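Long-range contacts in formate dehydrogenase subunit beta (Desulfovibrio gigas, PDB 1H0H), which transfers electrons through three [4Fe-4S] clusters as the beta chain of the enzyme that reversibly oxidises formate to carbon dioxide: residues B[16-21]-B[50-55]; B[6-11]-B[66-71]. All blocks are in the same frame, centred on the assembly; numbering follows the deposited sequence.

Overall arrangement
Contact 1 (16-21 with 50-55) and contact 2 (6-11 with 66-71) lie with their centres about 9 Å apart and both touch the same two [4Fe-4S] clusters, chains L and M. Strand 2-7 and helix 16-25 follow each other in the chain, and so do strands 51-59 and 62-70, which pair as an antiparallel two-stranded sheet. Two polar links join the contacts: Arg53 NE makes a salt bridge to Asp70 OD2 at 2.7 Å, and Lys50 NZ lies 2.6 Å from Pro69 O, a probable hydrogen bond. Cluster L takes Cys17 from contact 1 and Cys11 from contact 2, whereas cluster M takes Cys21 from contact 1.

Contact 1 (B[16-21]-B[50-55]); sequences GCQVAC and KLVRMH. With SF4 (iron/sulfur cluster), chain M; SF4 (iron/sulfur cluster), chain L.
Helical segment 16-21 runs nearly antiparallel to strand segment 51-55, the axes of these short segments 154° apart and 7.7 Å at closest approach, with Gln18 and Lys50 the nearest residues by CA. Gln18 carries the one direct hydrogen bond. Its CG stands anti to the backbone N and the chain runs on extended, which brings OE1 to the backbone N of Val52 at 3.0 Å; the N-H points almost straight at the oxygen (169°) and lies in the carbonyl plane. The other end of the amide is bound as well, NE2 bonding to Asn40 O, so the amide is held at both its oxygen and its nitrogen. Leu51 lies alongside Gln18, pointing the same way, with CD1 close to OE1. One water donates to both Gln18 O and Lys50 O, tying the helix backbone to the strand.

Lys50 starts toward the helix, CB meeting Cys21 CB at 3.8 Å, then bends at chi2 (63°) so that its CE passes Cys17 CB at 3.9 Å. The aliphatic chain thus runs from Cys21 past Cys17, with CB and CD each 3.7 Å from S1 of cluster M, while NZ bonds Pro69 O and Gln71 OE1. Its charge probably helps offset the negative charge of the clusters. Val52 CG2 packs on Cys17 SG at 3.6 Å and also borders cluster L.

Cys17 SG binds iron FE2 of cluster L and Cys21 SG binds iron FE4 of cluster M, one helical turn apart. Cys11, Cys14 and Cys17 serve cluster L, which Cys156 completes; Cys21, the fourth cysteine of the motif, goes to cluster M with Cys137, Cys140 and Cys152: the crossed cysteine pattern of dicluster ferredoxins, in which the helix bridges neighbouring electron-transfer centres.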
# COMPACT_ATOMS: atom_id res chain seq x y z
N GLY B 16 16.31 8.18 -1.96
CA GLY B 16 16.18 8.97 -0.74
C GLY B 16 17.35 9.95 -0.53
O GLY B 16 17.12 11.11 -0.21
N CYS B 17 18.59 9.48 -0.73
CA CYS B 17 19.78 10.32 -0.56
C CYS B 17 19.79 11.51 -1.54
O CYS B 17 20.11 12.65 -1.17
CB CYS B 17 21.08 9.49 -0.73
SG CYS B 17 21.16 8.55 -2.28
N GLN B 18 19.45 11.23 -2.80
CA GLN B 18 19.45 12.27 -3.84
C GLN B 18 18.51 13.39 -3.46
O GLN B 18 18.91 14.56 -3.48
CB GLN B 18 19.09 11.67 -5.21
CG GLN B 18 19.07 12.65 -6.37
CD GLN B 18 18.91 11.97 -7.72
OE1 GLN B 18 19.61 10.99 -8.04
NE2 GLN B 18 18.00 12.47 -8.50
N VAL B 19 17.29 13.03 -3.08
CA VAL B 19 16.30 14.01 -2.64
C VAL B 19 16.70 14.66 -1.31
O VAL B 19 16.64 15.89 -1.16
CB VAL B 19 14.90 13.38 -2.57
CG1 VAL B 19 13.86 14.35 -2.04
CG2 VAL B 19 14.50 12.93 -3.99
N ALA B 20 17.16 13.86 -0.37
CA ALA B 20 17.49 14.37 0.95
C ALA B 20 18.56 15.45 0.89
O ALA B 20 18.47 16.44 1.62
CB ALA B 20 17.94 13.22 1.90
N CYS B 21 19.56 15.26 0.03
CA CYS B 21 20.64 16.23 -0.13
C CYS B 21 20.00 17.54 -0.59
O CYS B 21 20.28 18.62 -0.04
CB CYS B 21 21.66 15.75 -1.17
SG CYS B 21 23.06 16.88 -1.33
N LYS B 50 24.39 15.02 -5.13
CA LYS B 50 24.26 13.59 -4.84
C LYS B 50 23.44 13.07 -5.99
O LYS B 50 22.35 13.59 -6.27
CB LYS B 50 23.57 13.40 -3.48
CG LYS B 50 23.45 11.94 -3.00
CD LYS B 50 24.85 11.29 -2.78
CE LYS B 50 24.74 10.06 -1.91
NZ LYS B 50 26.00 9.21 -1.85
N LEU B 51 24.00 12.11 -6.71
CA LEU B 51 23.34 11.59 -7.88
C LEU B 51 23.37 10.07 -7.93
O LEU B 51 24.43 9.46 -7.99
CB LEU B 51 24.03 12.16 -9.12
CG LEU B 51 23.31 11.77 -10.40
CD1 LEU B 51 21.97 12.46 -10.50
CD2 LEU B 51 24.20 12.09 -11.61
N VAL B 52 22.19 9.46 -7.89
CA VAL B 52 22.15 8.00 -7.96
C VAL B 52 22.27 7.54 -9.40
O VAL B 52 21.35 7.69 -10.22
CB VAL B 52 20.90 7.40 -7.25
CG1 VAL B 52 20.90 5.89 -7.41
CG2 VAL B 52 20.89 7.79 -5.75
N ARG B 53 23.43 7.00 -9.72
CA ARG B 53 23.69 6.54 -11.06
C ARG B 53 23.19 5.11 -11.16
O ARG B 53 23.23 4.38 -10.19
CB ARG B 53 25.18 6.63 -11.36
CG ARG B 53 25.70 8.05 -11.43
CD ARG B 53 27.19 8.12 -11.75
NE ARG B 53 27.76 9.45 -11.61
CZ ARG B 53 27.60 10.43 -12.49
NH1 ARG B 53 26.86 10.23 -13.58
NH2 ARG B 53 28.17 11.60 -12.29
N MET B 54 22.66 4.74 -12.32
CA MET B 54 22.03 3.43 -12.47
C MET B 54 22.41 2.85 -13.82
O MET B 54 22.19 3.49 -14.86
CB MET B 54 20.50 3.55 -12.34
CG MET B 54 19.98 4.25 -11.06
SD MET B 54 18.20 4.74 -11.14
CE MET B 54 17.36 3.13 -11.01
N HIS B 55 22.99 1.65 -13.81
CA HIS B 55 23.43 1.02 -15.06
C HIS B 55 23.12 -0.46 -15.15
O HIS B 55 23.54 -1.27 -14.30
CB HIS B 55 24.94 1.23 -15.28
CG HIS B 55 25.31 2.64 -15.59
ND1 HIS B 55 26.05 3.42 -14.73
CD2 HIS B 55 25.02 3.43 -16.65
CE1 HIS B 55 26.21 4.63 -15.25
NE2 HIS B 55 25.60 4.66 -16.42
FE1 SF4 M . 25.55 16.11 2.55
FE2 SF4 M . 25.38 13.67 1.30
FE3 SF4 M . 27.29 15.52 0.52
FE4 SF4 M . 24.62 15.93 -0.03
S1 SF4 M . 25.97 14.20 -0.77
S2 SF4 M . 26.15 17.42 0.80
S3 SF4 M . 23.58 15.06 1.71
S4 SF4 M . 27.23 14.60 2.59
FE1 SF4 L . 20.71 4.47 0.37
FE2 SF4 L . 20.75 6.43 -1.59
FE3 SF4 L . 20.94 3.78 -2.31
FE4 SF4 L . 18.51 4.79 -1.25
S1 SF4 L . 19.50 5.37 -3.20
S2 SF4 L . 19.58 2.77 -0.73
S3 SF4 L . 19.39 6.37 0.20
S4 SF4 L . 22.47 5.04 -1.01
O HOH W 1 20.89 15.67 -5.16
O HOH W 2 19.36 9.53 -10.36

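Contact 2 (B[6-11]-B[66-71]); sequences VDTTRC and LFFPDQ. With SF4 (iron/sulfur cluster), chain L; SF4 (iron/sulfur cluster), chain M.
Phe67 opens the contact against Thr8 and Cys11. Its backbone N donates to a water that in turn donates to Thr8 O, and its carbonyl O sits 3.3 Å from Thr8 CB. The ring turns its edge to the loop: CD2 meets Cys11 O at 3.3 Å, the oxygen lying near the ring plane. Cys11 SG approaches the ring obliquely, 5.4 Å from its centroid. The same sulfur binds iron FE3 of cluster L at 2.2 Å. Phe68 follows with its side chain turned away, though CD1 still brushes Thr8 CG2; the hydroxyl of Thr8 bonds instead to Leu200 O. Pro69, at the centre of an inverse gamma turn, turns back toward the cluster. Its CG touches Val6 CG1 at 3.7 Å, the two side chains running alongside one another in opposite senses, and the same CG is equally near S4 of cluster L. Gln71 extends its amide to cluster M, NE2 3.7 Å from iron FE3 of that cluster, while OE1 accepts from Lys50 NZ.

Strand 62-70 thus lies between its hairpin partner 51-59, paired through Leu66 and Phe68, and the end of strand 2-7, which is flanked in its own sheet by strands 161-163 and 197-201.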
# COMPACT_ATOMS: atom_id res chain seq x y z
N VAL B 6 30.43 3.74 1.47
CA VAL B 6 29.23 3.52 0.66
C VAL B 6 29.24 2.09 0.11
O VAL B 6 30.06 1.74 -0.74
CB VAL B 6 29.15 4.53 -0.49
CG1 VAL B 6 27.82 4.41 -1.21
CG2 VAL B 6 29.40 5.97 0.01
N ASP B 7 28.35 1.25 0.61
CA ASP B 7 28.30 -0.13 0.17
C ASP B 7 27.25 -0.23 -0.92
O ASP B 7 26.07 -0.37 -0.61
CB ASP B 7 27.95 -1.03 1.36
CG ASP B 7 27.94 -2.48 1.01
OD1 ASP B 7 28.10 -2.83 -0.18
OD2 ASP B 7 27.76 -3.37 1.88
N THR B 8 27.66 -0.13 -2.20
CA THR B 8 26.70 -0.20 -3.31
C THR B 8 25.95 -1.52 -3.36
O THR B 8 24.86 -1.60 -3.93
CB THR B 8 27.37 0.06 -4.68
OG1 THR B 8 28.28 -1.01 -4.98
CG2 THR B 8 28.23 1.33 -4.66
N THR B 9 26.48 -2.56 -2.72
CA THR B 9 25.77 -3.83 -2.78
C THR B 9 24.47 -3.78 -1.96
O THR B 9 23.65 -4.67 -2.06
CB THR B 9 26.62 -5.03 -2.33
OG1 THR B 9 26.83 -5.01 -0.89
CG2 THR B 9 28.01 -5.00 -2.95
N ARG B 10 24.32 -2.76 -1.12
CA ARG B 10 23.09 -2.63 -0.33
C ARG B 10 22.13 -1.55 -0.85
O ARG B 10 21.04 -1.40 -0.30
CB ARG B 10 23.40 -2.36 1.14
CG ARG B 10 24.26 -3.41 1.81
CD ARG B 10 24.50 -3.14 3.27
NE ARG B 10 23.28 -3.27 4.06
CZ ARG B 10 22.96 -4.39 4.69
NH1 ARG B 10 23.77 -5.44 4.57
NH2 ARG B 10 21.83 -4.49 5.42
N CYS B 11 22.52 -0.81 -1.88
CA CYS B 11 21.68 0.29 -2.39
C CYS B 11 20.53 -0.21 -3.25
O CYS B 11 20.71 -1.02 -4.15
CB CYS B 11 22.57 1.27 -3.19
SG CYS B 11 21.73 2.63 -4.03
N LEU B 66 23.19 -2.07 -11.59
CA LEU B 66 24.20 -1.55 -10.69
C LEU B 66 23.98 -0.10 -10.36
O LEU B 66 23.82 0.73 -11.25
CB LEU B 66 25.60 -1.71 -11.28
CG LEU B 66 25.94 -3.14 -11.70
CD1 LEU B 66 27.38 -3.25 -12.23
CD2 LEU B 66 25.70 -4.12 -10.55
N PHE B 67 24.02 0.20 -9.07
CA PHE B 67 23.74 1.52 -8.57
C PHE B 67 24.97 2.14 -7.90
O PHE B 67 25.70 1.46 -7.20
CB PHE B 67 22.59 1.44 -7.56
CG PHE B 67 21.36 0.72 -8.09
CD1 PHE B 67 20.87 0.99 -9.35
CD2 PHE B 67 20.69 -0.21 -7.30
CE1 PHE B 67 19.75 0.32 -9.83
CE2 PHE B 67 19.57 -0.87 -7.78
CZ PHE B 67 19.08 -0.59 -9.04
N PHE B 68 25.13 3.44 -8.07
CA PHE B 68 26.26 4.20 -7.54
C PHE B 68 25.78 5.60 -7.13
O PHE B 68 25.55 6.46 -7.97
CB PHE B 68 27.31 4.33 -8.66
CG PHE B 68 28.68 4.65 -8.19
CD1 PHE B 68 29.54 3.64 -7.77
CD2 PHE B 68 29.15 5.94 -8.23
CE1 PHE B 68 30.86 3.94 -7.34
CE2 PHE B 68 30.44 6.24 -7.79
CZ PHE B 68 31.30 5.24 -7.35
N PRO B 69 25.60 5.82 -5.83
CA PRO B 69 25.12 7.12 -5.32
C PRO B 69 26.29 8.10 -5.22
O PRO B 69 26.87 8.31 -4.15
CB PRO B 69 24.59 6.79 -3.93
CG PRO B 69 25.13 5.49 -3.56
CD PRO B 69 25.81 4.84 -4.76
N ASP B 70 26.58 8.73 -6.35
CA ASP B 70 27.77 9.53 -6.56
C ASP B 70 27.73 10.87 -5.82
O ASP B 70 26.67 11.46 -5.63
CB ASP B 70 27.92 9.72 -8.07
CG ASP B 70 29.32 9.97 -8.49
OD1 ASP B 70 30.21 10.06 -7.61
OD2 ASP B 70 29.62 10.10 -9.69
N GLN B 71 28.89 11.30 -5.36
CA GLN B 71 29.07 12.57 -4.69
C GLN B 71 30.60 12.79 -4.62
O GLN B 71 31.37 11.87 -4.87
CB GLN B 71 28.50 12.54 -3.26
CG GLN B 71 29.24 11.54 -2.39
CD GLN B 71 28.77 11.49 -0.92
OE1 GLN B 71 28.03 10.58 -0.52
NE2 GLN B 71 29.22 12.45 -0.11
FE1 SF4 L . 20.71 4.47 0.37
FE2 SF4 L . 20.75 6.43 -1.59
FE3 SF4 L . 20.94 3.78 -2.31
FE4 SF4 L . 18.51 4.79 -1.25
S1 SF4 L . 19.50 5.37 -3.20
S2 SF4 L . 19.58 2.77 -0.73
S3 SF4 L . 19.39 6.37 0.20
S4 SF4 L . 22.47 5.04 -1.01
FE1 SF4 M . 25.55 16.11 2.55
FE2 SF4 M . 25.38 13.67 1.30
FE3 SF4 M . 27.29 15.52 0.52
FE4 SF4 M . 24.62 15.93 -0.03
S1 SF4 M . 25.97 14.20 -0.77
S2 SF4 M . 26.15 17.42 0.80
S3 SF4 M . 23.58 15.06 1.71
S4 SF4 M . 27.23 14.60 2.59
O HOH W 3 24.48 -1.81 -6.73